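Side-chain contacts in ssDNA binding protein (Aeropyrum pernix, PDB 4PSN), which binds single-stranded DNA, probably holding it in a system of tunnels that runs between its subunits: residues R30-I33 / E37-N40; G48-V53 / I83-S88; V126-E131 / R185-V190; Y139-M142 / D147-A150. All blocks are in the same frame, centred on the assembly; numbering follows the deposited sequence.

Contact 1. Residues R30-I33 / E37-N40; sequences RDAI and ELSN
The side-chain amide of Asn-40 turns its oxygen toward Ile-33: OD1 lies 3.4 Å from Ile-33 CD1, with the CG2 branch a little farther off, and the two side chains cross at about a right angle. At the other end of the contact the carboxylate of Glu-37 brings OE2 to the methyl of Ala-32, a loose approach made by a fully extended chain. The third flat group is the peptide carbonyl of Ala-32, which Leu-38 N meets from above its plane, 54° out of it, in a hydrogen bond of 3.0 Å between Leu-38 N and Ala-32 O. Beside it Ile-33 CA points its hydrogen almost straight at Leu-38 O, 3.2 Å away. With CG1 anti to the carbonyl carbon (chi1 -76°), Ile-33 spreads both branches over the turning chain, and Phe-26 of helix 17-28 touches both Ile-33 and Asn-40. Leu-38 sends CD1 to Ala-32 CB at 3.9 Å and also packs on Val-78 of strand 69-78. Met-3 of the second subunit packs on Ala-32 and Glu-37, bringing the contact to a subunit interface. The next helix starts at once: Ser-39 is its N-cap, its hydroxyl capping a backbone N beyond, while Ser-39 N bonds Asp-42 OD2, a pairing consistent with a capping box at a tight helix-loop-helix corner.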
loop_
_atom_site.group_PDB
_atom_site.type_symbol
_atom_site.label_atom_id
_atom_site.label_comp_id
_atom_site.label_asym_id
_atom_site.label_seq_id
_atom_site.Cartn_x
_atom_site.Cartn_y
_atom_site.Cartn_z
ATOM N N ARG C 30 0.418 -16.546 5.804
ATOM C CA ARG C 30 -0.981 -16.934 5.653
ATOM C C ARG C 30 -1.130 -18.355 5.095
ATOM O O ARG C 30 -1.971 -19.125 5.559
ATOM C CB ARG C 30 -1.716 -15.936 4.766
ATOM C CG ARG C 30 -3.227 -16.058 4.845
ATOM C CD ARG C 30 -3.914 -14.716 4.633
ATOM N NE ARG C 30 -3.555 -13.743 5.664
ATOM C CZ ARG C 30 -4.275 -13.492 6.757
ATOM N NH1 ARG C 30 -5.415 -14.139 6.982
ATOM N NH2 ARG C 30 -3.854 -12.584 7.629
ATOM N N ASP C 31 -0.306 -18.699 4.110
ATOM C CA ASP C 31 -0.371 -20.016 3.488
ATOM C C ASP C 31 0.144 -21.123 4.404
ATOM O O ASP C 31 -0.428 -22.215 4.453
ATOM C CB ASP C 31 0.411 -20.025 2.173
ATOM C CG ASP C 31 -0.273 -19.226 1.081
ATOM O OD1 ASP C 31 -0.832 -18.151 1.384
ATOM O OD2 ASP C 31 -0.257 -19.680 -0.081
ATOM N N ALA C 32 1.235 -20.844 5.115
ATOM C CA ALA C 32 1.780 -21.812 6.053
ATOM C C ALA C 32 0.740 -22.140 7.120
ATOM O O ALA C 32 0.658 -23.269 7.588
ATOM C CB ALA C 32 3.051 -21.284 6.693
ATOM N N ILE C 33 -0.050 -21.136 7.490
ATOM C CA ILE C 33 -1.112 -21.286 8.485
ATOM C C ILE C 33 -2.281 -22.113 7.945
ATOM O O ILE C 33 -2.730 -23.066 8.582
ATOM C CB ILE C 33 -1.656 -19.913 8.929
ATOM C CG1 ILE C 33 -0.682 -19.236 9.893
ATOM C CG2 ILE C 33 -3.016 -20.067 9.593
ATOM C CD1 ILE C 33 -1.080 -17.810 10.255
ATOM N N GLU C 37 0.883 -26.039 8.528
ATOM C CA GLU C 37 2.305 -26.011 8.856
ATOM C C GLU C 37 2.584 -25.163 10.104
ATOM O O GLU C 37 3.517 -25.439 10.864
ATOM C CB GLU C 37 3.100 -25.472 7.664
ATOM C CG GLU C 37 4.605 -25.580 7.812
ATOM C CD GLU C 37 5.339 -25.199 6.538
ATOM O OE1 GLU C 37 6.590 -25.182 6.551
ATOM O OE2 GLU C 37 4.661 -24.917 5.524
ATOM N N LEU C 38 1.778 -24.120 10.287
ATOM C CA LEU C 38 1.866 -23.238 11.445
ATOM C C LEU C 38 0.467 -22.905 11.940
ATOM O O LEU C 38 -0.492 -22.914 11.169
ATOM C CB LEU C 38 2.569 -21.930 11.075
ATOM C CG LEU C 38 4.062 -21.930 10.740
ATOM C CD1 LEU C 38 4.459 -20.556 10.234
ATOM C CD2 LEU C 38 4.921 -22.357 11.942
ATOM N N SER C 39 0.353 -22.587 13.224
ATOM C CA SER C 39 -0.912 -22.108 13.767
ATOM C C SER C 39 -0.885 -20.591 13.891
ATOM O O SER C 39 0.187 -19.975 13.892
ATOM C CB SER C 39 -1.147 -22.708 15.147
ATOM O OG SER C 39 -0.172 -22.231 16.053
ATOM N N ASN C 40 -2.066 -19.993 13.999
ATOM C CA ASN C 40 -2.166 -18.574 14.269
ATOM C C ASN C 40 -1.359 -18.227 15.514
ATOM O O ASN C 40 -0.721 -17.180 15.572
ATOM C CB ASN C 40 -3.622 -18.154 14.448
ATOM C CG ASN C 40 -4.378 -18.107 13.138
ATOM O OD1 ASN C 40 -3.894 -17.566 12.135
ATOM N ND2 ASN C 40 -5.579 -18.671 13.135
#

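Contact 2. Residues G48-V53 / I83-S88; sequences GNLNRV and IQFDFS
Leu-50 divides its two methyls between two phenylalanine rings, CD2 going to Phe-85 and CD1 to Phe-87. CD2 stands over a face of the Phe-85 ring in a CH-pi contact, 4.1 Å from the ring centroid and 27° off its normal. The touch is widened by Leu-50 CB, 3.9 Å from Phe-85 CE2, so the leucine lies along the CE1-CZ-CE2 end of the ring. CD1 approaches Phe-87 CE1 to 3.8 Å, obliquely to the ring, the two side chains running antiparallel past one another. Leu-50 has CG anti to the backbone N (chi1 -180°) and points from helix 40-61 toward the strand, which turns its fork toward both rings, one methyl to each. Val-53, one turn on, adds CG1 at 4.1 Å from Phe-87 CE1.

The contact seats helix 40-61 on the antiparallel sheet of strands 6-13, 69-78 and 83-97, through an apolar layer that Ile-74 and Tyr-76 of strand 69-78 and Val-21 of helix 17-28 extend. The helix also meets the third subunit: Val-53 packs on Phe-110 of that chain, Arg-52 bonds its Tyr-143 and Gly-48 O its Thr-170. The chain turns a corner at Phe-87 and Ser-88. There Asp-86 OD1 accepts from Ser-88 N at 2.9 Å, an Asx turn, and from Ser-88 OG at 2.7 Å. Both donors arrive from the same face of the carboxylate plane, the hydroxyl on the syn side and the amide on the anti side.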
loop_
_atom_site.group_PDB
_atom_site.type_symbol
_atom_site.label_atom_id
_atom_site.label_comp_id
_atom_site.label_asym_id
_atom_site.label_seq_id
_atom_site.Cartn_x
_atom_site.Cartn_y
_atom_site.Cartn_z
ATOM N N GLY C 48 4.983 -11.249 18.397
ATOM C CA GLY C 48 5.014 -10.638 19.717
ATOM C C GLY C 48 6.398 -10.623 20.347
ATOM O O GLY C 48 6.824 -9.609 20.914
ATOM N N ASN C 49 7.099 -11.750 20.269
ATOM C CA ASN C 49 8.494 -11.820 20.703
ATOM C C ASN C 49 9.403 -10.852 19.953
ATOM O O ASN C 49 10.248 -10.183 20.556
ATOM C CB ASN C 49 9.046 -13.239 20.517
ATOM C CG ASN C 49 8.424 -14.241 21.474
ATOM O OD1 ASN C 49 7.859 -13.861 22.503
ATOM N ND2 ASN C 49 8.526 -15.529 21.141
ATOM N N LEU C 50 9.265 -10.794 18.630
ATOM C CA LEU C 50 10.067 -9.847 17.873
ATOM C C LEU C 50 9.735 -8.439 18.356
ATOM O O LEU C 50 10.625 -7.630 18.582
ATOM C CB LEU C 50 9.813 -9.979 16.369
ATOM C CG LEU C 50 10.601 -9.034 15.455
ATOM C CD1 LEU C 50 12.093 -9.164 15.711
ATOM C CD2 LEU C 50 10.265 -9.303 13.963
ATOM N N ASN C 51 8.448 -8.149 18.528
ATOM C CA ASN C 51 8.047 -6.809 18.930
ATOM C C ASN C 51 8.624 -6.440 20.289
ATOM O O ASN C 51 8.997 -5.291 20.522
ATOM C CB ASN C 51 6.530 -6.664 18.909
ATOM C CG ASN C 51 6.003 -6.418 17.504
ATOM O OD1 ASN C 51 6.721 -5.879 16.664
ATOM N ND2 ASN C 51 4.761 -6.814 17.242
ATOM N N ARG C 52 8.719 -7.432 21.171
ATOM C CA ARG C 52 9.237 -7.200 22.520
ATOM C C ARG C 52 10.681 -6.739 22.432
ATOM O O ARG C 52 11.093 -5.768 23.085
ATOM C CB ARG C 52 9.122 -8.480 23.353
ATOM C CG ARG C 52 9.456 -8.318 24.831
ATOM C CD ARG C 52 10.922 -8.508 25.108
ATOM N NE ARG C 52 11.205 -8.394 26.539
ATOM C CZ ARG C 52 11.425 -7.242 27.168
ATOM N NH1 ARG C 52 11.671 -7.231 28.476
ATOM N NH2 ARG C 52 11.405 -6.098 26.485
ATOM N N VAL C 53 11.448 -7.434 21.602
ATOM C CA VAL C 53 12.846 -7.100 21.383
ATOM C C VAL C 53 13.010 -5.738 20.720
ATOM O O VAL C 53 13.870 -4.941 21.112
ATOM C CB VAL C 53 13.501 -8.172 20.517
ATOM C CG1 VAL C 53 14.784 -7.658 19.911
ATOM C CG2 VAL C 53 13.729 -9.432 21.351
ATOM N N ILE C 83 9.277 -21.111 13.675
ATOM C CA ILE C 83 9.765 -19.847 13.151
ATOM C C ILE C 83 11.001 -19.409 13.931
ATOM O O ILE C 83 10.963 -19.325 15.158
ATOM C CB ILE C 83 8.686 -18.757 13.287
ATOM C CG1 ILE C 83 7.389 -19.213 12.622
ATOM C CG2 ILE C 83 9.158 -17.454 12.670
ATOM C CD1 ILE C 83 6.192 -18.338 12.936
ATOM N N GLN C 84 12.093 -19.135 13.226
ATOM C CA GLN C 84 13.283 -18.591 13.863
ATOM C C GLN C 84 13.754 -17.343 13.125
ATOM O O GLN C 84 13.943 -17.372 11.913
ATOM C CB GLN C 84 14.406 -19.633 13.885
ATOM C CG GLN C 84 13.980 -21.009 14.396
ATOM C CD GLN C 84 14.492 -22.146 13.516
ATOM O OE1 GLN C 84 15.625 -22.610 13.675
ATOM N NE2 GLN C 84 13.657 -22.592 12.575
ATOM N N PHE C 85 13.939 -16.249 13.857
ATOM C CA PHE C 85 14.490 -15.027 13.279
ATOM C C PHE C 85 16.014 -15.062 13.281
ATOM O O PHE C 85 16.624 -15.593 14.206
ATOM C CB PHE C 85 14.005 -13.795 14.051
ATOM C CG PHE C 85 12.538 -13.552 13.939
ATOM C CD1 PHE C 85 11.995 -13.054 12.768
ATOM C CD2 PHE C 85 11.694 -13.812 15.008
ATOM C CE1 PHE C 85 10.639 -12.831 12.654
ATOM C CE2 PHE C 85 10.335 -13.592 14.907
ATOM C CZ PHE C 85 9.800 -13.102 13.730
ATOM N N ASP C 86 16.632 -14.507 12.241
ATOM C CA ASP C 86 18.081 -14.391 12.217
ATOM C C ASP C 86 18.482 -12.975 12.572
ATOM O O ASP C 86 18.445 -12.082 11.732
ATOM C CB ASP C 86 18.661 -14.761 10.853
ATOM C CG ASP C 86 20.188 -14.777 10.862
ATOM O OD1 ASP C 86 20.783 -14.156 11.770
ATOM O OD2 ASP C 86 20.793 -15.404 9.966
ATOM N N PHE C 87 18.884 -12.759 13.816
ATOM C CA PHE C 87 19.123 -11.391 14.245
ATOM C C PHE C 87 20.373 -10.756 13.649
ATOM O O PHE C 87 20.526 -9.541 13.703
ATOM C CB PHE C 87 19.052 -11.256 15.761
ATOM C CG PHE C 87 17.649 -11.353 16.305
ATOM C CD1 PHE C 87 16.834 -10.239 16.347
ATOM C CD2 PHE C 87 17.146 -12.561 16.760
ATOM C CE1 PHE C 87 15.532 -10.324 16.848
ATOM C CE2 PHE C 87 15.855 -12.653 17.262
ATOM C CZ PHE C 87 15.045 -11.534 17.305
ATOM N N SER C 88 21.241 -11.564 13.047
ATOM C CA SER C 88 22.383 -11.027 12.307
ATOM C C SER C 88 21.934 -10.329 11.016
ATOM O O SER C 88 22.728 -9.665 10.351
ATOM C CB SER C 88 23.413 -12.118 11.987
ATOM O OG SER C 88 22.995 -12.926 10.896
#

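Contact 3. Residues V126-E131 / R185-V190; sequences VEKVGE and RIDDFV
Strand 126-131 runs beside the first turns of helix 186-198, with Val-126 CA 7.6 Å from Val-190 CA and Lys-128 CA 7.8 Å from Asp-187 CA. These two pairs make the side-chain contact, one apolar and one charged. Val-190 CG1, anti to its own backbone N (chi1 170°), reaches out to both methyls of Val-126, coming nearest to CG2 at 3.6 Å. Behind it Val-190 packs on Tyr-139, Leu-151 and Val-153 of the next strands, so this pair borders the core beneath the helix. Nearer the end of the strand, Lys-128 bends at chi3 and brings NZ to Asp-187 OD2 at 3.0 Å, a hydrogen-bonded salt bridge made on the syn lone pair of that oxygen. The lysine chain comes in roughly perpendicular to the Asp-187 side chain, with CE 3.6 Å from OD2. Asp-187 OD1 is held separately, by the hydroxyl of Tyr-139. Replacing Asp-187 with an alanine would probably leave the Lys-128 ammonium without this counter-charge and the Tyr-139 hydroxyl without its acceptor. Past Lys-128 the strand carries a classic beta bulge, Val-129 and Gly-130 both facing Val-138. With one oxygen given to an ammonium and the other to a phenol, the carboxylate is probably restrained in its rotation, and its place near the helix N terminus would further favour the charged form.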
loop_
_atom_site.group_PDB
_atom_site.type_symbol
_atom_site.label_atom_id
_atom_site.label_comp_id
_atom_site.label_asym_id
_atom_site.label_seq_id
_atom_site.Cartn_x
_atom_site.Cartn_y
_atom_site.Cartn_z
ATOM N N VAL C 126 23.911 22.906 -19.711
ATOM C CA VAL C 126 24.389 21.667 -20.311
ATOM C C VAL C 126 25.895 21.688 -20.406
ATOM O O VAL C 126 26.519 22.753 -20.353
ATOM C CB VAL C 126 23.849 21.443 -21.751
ATOM C CG1 VAL C 126 22.324 21.332 -21.760
ATOM C CG2 VAL C 126 24.334 22.538 -22.682
ATOM N N GLU C 127 26.472 20.504 -20.554
ATOM C CA GLU C 127 27.890 20.387 -20.854
ATOM C C GLU C 127 28.038 19.235 -21.829
ATOM O O GLU C 127 27.462 18.157 -21.605
ATOM C CB GLU C 127 28.684 20.114 -19.573
ATOM C CG GLU C 127 30.149 20.525 -19.658
ATOM C CD GLU C 127 30.332 22.022 -19.914
ATOM O OE1 GLU C 127 30.696 22.398 -21.053
ATOM O OE2 GLU C 127 30.114 22.821 -18.973
ATOM N N LYS C 128 28.779 19.466 -22.910
ATOM C CA LYS C 128 29.033 18.437 -23.905
ATOM C C LYS C 128 29.797 17.267 -23.283
ATOM O O LYS C 128 30.774 17.461 -22.552
ATOM C CB LYS C 128 29.799 19.006 -25.108
ATOM C CG LYS C 128 30.096 17.966 -26.194
ATOM C CD LYS C 128 30.429 18.611 -27.537
ATOM C CE LYS C 128 31.391 19.779 -27.392
ATOM N NZ LYS C 128 31.773 20.382 -28.715
ATOM N N VAL C 129 29.310 16.059 -23.545
ATOM C CA VAL C 129 29.957 14.831 -23.099
ATOM C C VAL C 129 30.833 14.241 -24.195
ATOM O O VAL C 129 31.967 13.843 -23.948
ATOM C CB VAL C 129 28.921 13.751 -22.742
ATOM C CG1 VAL C 129 29.627 12.452 -22.338
ATOM C CG2 VAL C 129 28.008 14.232 -21.646
ATOM N N GLY C 130 30.295 14.150 -25.406
ATOM C CA GLY C 130 31.026 13.532 -26.500
ATOM C C GLY C 130 30.142 13.235 -27.696
ATOM O O GLY C 130 28.992 13.665 -27.744
ATOM N N GLU C 131 30.692 12.509 -28.665
ATOM C CA GLU C 131 29.955 12.083 -29.845
ATOM C C GLU C 131 29.807 10.569 -29.872
ATOM O O GLU C 131 30.684 9.837 -29.414
ATOM C CB GLU C 131 30.664 12.548 -31.115
ATOM C CG GLU C 131 30.570 14.045 -31.351
ATOM C CD GLU C 131 31.137 14.466 -32.703
ATOM O OE1 GLU C 131 31.401 13.576 -33.547
ATOM O OE2 GLU C 131 31.316 15.689 -32.915
ATOM N N ARG C 185 26.821 25.246 -35.103
ATOM C CA ARG C 185 26.118 26.099 -34.148
ATOM C C ARG C 185 25.335 25.288 -33.107
ATOM O O ARG C 185 24.557 25.845 -32.336
ATOM C CB ARG C 185 25.168 27.049 -34.886
ATOM C CG ARG C 185 25.870 28.052 -35.804
ATOM C CD ARG C 185 26.874 28.906 -35.038
ATOM N NE ARG C 185 26.219 29.783 -34.073
ATOM C CZ ARG C 185 26.862 30.625 -33.270
ATOM N NH1 ARG C 185 26.182 31.380 -32.416
ATOM N NH2 ARG C 185 28.189 30.709 -33.318
ATOM N N ILE C 186 25.529 23.975 -33.093
ATOM C CA ILE C 186 24.745 23.118 -32.204
ATOM C C ILE C 186 25.021 23.421 -30.722
ATOM O O ILE C 186 24.092 23.503 -29.921
ATOM C CB ILE C 186 24.904 21.605 -32.558
ATOM C CG1 ILE C 186 24.212 21.331 -33.905
ATOM C CG2 ILE C 186 24.291 20.714 -31.463
ATOM C CD1 ILE C 186 24.299 19.901 -34.404
ATOM N N ASP C 187 26.286 23.621 -30.364
ATOM C CA ASP C 187 26.629 23.917 -28.966
ATOM C C ASP C 187 25.886 25.155 -28.493
ATOM O O ASP C 187 25.197 25.124 -27.478
ATOM C CB ASP C 187 28.137 24.121 -28.779
ATOM C CG ASP C 187 28.917 22.811 -28.803
ATOM O OD1 ASP C 187 28.284 21.731 -28.792
ATOM O OD2 ASP C 187 30.170 22.857 -28.824
ATOM N N ASP C 188 26.038 26.247 -29.233
ATOM C CA ASP C 188 25.277 27.456 -28.958
ATOM C C ASP C 188 23.766 27.198 -28.930
ATOM O O ASP C 188 23.071 27.658 -28.035
ATOM C CB ASP C 188 25.612 28.532 -29.988
ATOM C CG ASP C 188 27.055 28.994 -29.888
ATOM O OD1 ASP C 188 27.550 29.131 -28.747
ATOM O OD2 ASP C 188 27.695 29.213 -30.943
ATOM N N PHE C 189 23.254 26.476 -29.920
ATOM C CA PHE C 189 21.827 26.226 -29.962
ATOM C C PHE C 189 21.356 25.489 -28.706
ATOM O O PHE C 189 20.324 25.830 -28.117
ATOM C CB PHE C 189 21.446 25.433 -31.211
ATOM C CG PHE C 189 20.000 25.069 -31.254
ATOM C CD1 PHE C 189 19.088 25.869 -31.925
ATOM C CD2 PHE C 189 19.542 23.935 -30.598
ATOM C CE1 PHE C 189 17.742 25.529 -31.955
ATOM C CE2 PHE C 189 18.193 23.594 -30.623
ATOM C CZ PHE C 189 17.298 24.393 -31.296
ATOM N N VAL C 190 22.121 24.496 -28.270
ATOM C CA VAL C 190 21.709 23.722 -27.097
ATOM C C VAL C 190 21.700 24.575 -25.821
ATOM O O VAL C 190 20.761 24.514 -25.028
ATOM C CB VAL C 190 22.565 22.458 -26.920
ATOM C CG1 VAL C 190 22.279 21.808 -25.578
ATOM C CG2 VAL C 190 22.252 21.482 -28.049
#

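Contact 4. Residues Y139-M142 / D147-A150; sequences YRIM and DVGA
Ile-141 and Gly-149 form an antiparallel, hydrogen-bonded pair near the turn end of the hairpin of strands 137-143 and 146-155, two neighbours in the six-stranded sheet of the C-terminal part. The strand axes come within 4.3 Å, with their directions 138° apart. Ile-141 N donates to Gly-149 O at 2.9 Å in a nearly straight bond, while Ile-141 O receives Val-148 N at 2.8 Å and, weakly, Gly-149 N. Two residues thus face one: Val-148 and Gly-149 opposite Ile-141 make a classic beta bulge, which shifts the register by one so that Met-142 pairs with Asp-147.

On one side of the sheet Ile-141 lays CB against the Gly-149 carbonyl and extends CD1 to Ala-150 O at 3.6 Å; Phe-198 of helix 186-198 packs against it. The opposite side carries Arg-140, the selenomethionine Met-142, Asp-147 and Ala-150, and helix 206-218 rests on Ala-150. Arg-140 bends at chi3 and swings NE toward Asp-147 OD1, a weak hydrogen bond and salt bridge of 3.5 Å with the guanidinium and carboxylate planes 42° apart. Met-142 runs parallel to the Asp-147 side chain, and its SE sits 3.4 Å from the same OD1. An alanine at Arg-140 would remove the charged arm and is likely to leave the Asp-147 carboxylate without this weakly bound cationic mate across the hairpin. Arg-140 also packs on Glu-127 and Val-129 of strand 125-131.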
loop_
_atom_site.group_PDB
_atom_site.type_symbol
_atom_site.label_atom_id
_atom_site.label_comp_id
_atom_site.label_asym_id
_atom_site.label_seq_id
_atom_site.Cartn_x
_atom_site.Cartn_y
_atom_site.Cartn_z
ATOM N N TYR C 139 24.978 15.607 -24.596
ATOM C CA TYR C 139 25.187 16.609 -23.557
ATOM C C TYR C 139 24.625 16.106 -22.252
ATOM O O TYR C 139 23.565 15.469 -22.222
ATOM C CB TYR C 139 24.456 17.921 -23.893
ATOM C CG TYR C 139 24.920 18.559 -25.158
ATOM C CD1 TYR C 139 25.856 19.593 -25.144
ATOM C CD2 TYR C 139 24.434 18.125 -26.372
ATOM C CE1 TYR C 139 26.289 20.176 -26.312
ATOM C CE2 TYR C 139 24.852 18.693 -27.529
ATOM C CZ TYR C 139 25.785 19.713 -27.502
ATOM O OH TYR C 139 26.189 20.269 -28.687
ATOM N N ARG C 140 25.334 16.390 -21.166
ATOM C CA ARG C 140 24.741 16.276 -19.842
ATOM C C ARG C 140 23.876 17.503 -19.551
ATOM O O ARG C 140 24.227 18.627 -19.922
ATOM C CB ARG C 140 25.828 16.185 -18.766
ATOM C CG ARG C 140 26.488 14.817 -18.630
ATOM C CD ARG C 140 27.348 14.764 -17.362
ATOM N NE ARG C 140 27.944 16.069 -17.068
ATOM C CZ ARG C 140 29.147 16.462 -17.487
ATOM N NH1 ARG C 140 29.899 15.646 -18.216
ATOM N NH2 ARG C 140 29.603 17.678 -17.175
ATOM N N ILE C 141 22.747 17.283 -18.891
ATOM C CA ILE C 141 21.893 18.378 -18.449
ATOM C C ILE C 141 22.049 18.547 -16.943
ATOM O O ILE C 141 22.078 17.570 -16.209
ATOM C CB ILE C 141 20.424 18.103 -18.778
ATOM C CG1 ILE C 141 20.254 17.830 -20.280
ATOM C CG2 ILE C 141 19.560 19.288 -18.386
ATOM C CD1 ILE C 141 18.833 17.406 -20.661
HETATM N N MSE C 142 22.155 19.796 -16.496
HETATM C CA MSE C 142 22.286 20.125 -15.093
HETATM C C MSE C 142 21.189 21.067 -14.636
HETATM O O MSE C 142 20.691 21.879 -15.409
HETATM C CB MSE C 142 23.603 20.856 -14.911
HETATM C CG MSE C 142 24.402 20.803 -16.165
HETATM SE SE MSE C 142 25.889 19.638 -15.897
HETATM C CE MSE C 142 26.960 20.947 -14.980
ATOM N N ASP C 147 24.184 17.130 -12.026
ATOM C CA ASP C 147 23.769 16.330 -13.183
ATOM C C ASP C 147 22.354 15.776 -12.986
ATOM O O ASP C 147 22.091 15.079 -12.007
ATOM C CB ASP C 147 24.746 15.170 -13.419
ATOM C CG ASP C 147 26.163 15.645 -13.725
ATOM O OD1 ASP C 147 26.328 16.824 -14.089
ATOM O OD2 ASP C 147 27.116 14.841 -13.609
ATOM N N VAL C 148 21.425 16.091 -13.885
ATOM C CA VAL C 148 20.057 15.580 -13.696
ATOM C C VAL C 148 19.553 14.873 -14.964
ATOM O O VAL C 148 18.452 14.321 -14.983
ATOM C CB VAL C 148 19.060 16.709 -13.306
ATOM C CG1 VAL C 148 19.397 17.311 -11.919
ATOM C CG2 VAL C 148 19.031 17.790 -14.408
ATOM N N GLY C 149 20.354 14.866 -16.018
ATOM C CA GLY C 149 19.850 14.307 -17.266
ATOM C C GLY C 149 20.805 14.325 -18.436
ATOM O O GLY C 149 21.998 14.561 -18.282
ATOM N N ALA C 150 20.270 14.074 -19.625
ATOM C CA ALA C 150 21.080 14.025 -20.829
ATOM C C ALA C 150 20.235 14.335 -22.044
ATOM O O ALA C 150 19.021 14.131 -22.041
ATOM C CB ALA C 150 21.739 12.645 -20.997
#

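From the N terminus, contact 1 closes the short turn between helices 30-34 and 40-61. Contact 2 follows in series, bringing strand 83-97 back under helix 40-61 after strand 69-78; the two touch where Leu-38 CD1 meets Ile-83 CD1 at 3.9 Å. Beyond helix 100-113 the chain reaches a second region, where the centres of contacts 3 and 4 lie about 46 to 62 Å from those of contacts 1 and 2. There contact 3 closes a long loop, joining strand 125-131 to helix 186-198, and contact 4, the hairpin, falls within that loop. Contacts 3 and 4 both reach the same sheet, where strands 125-131 and 137-143 are neighbours. No contacts cross along the chain.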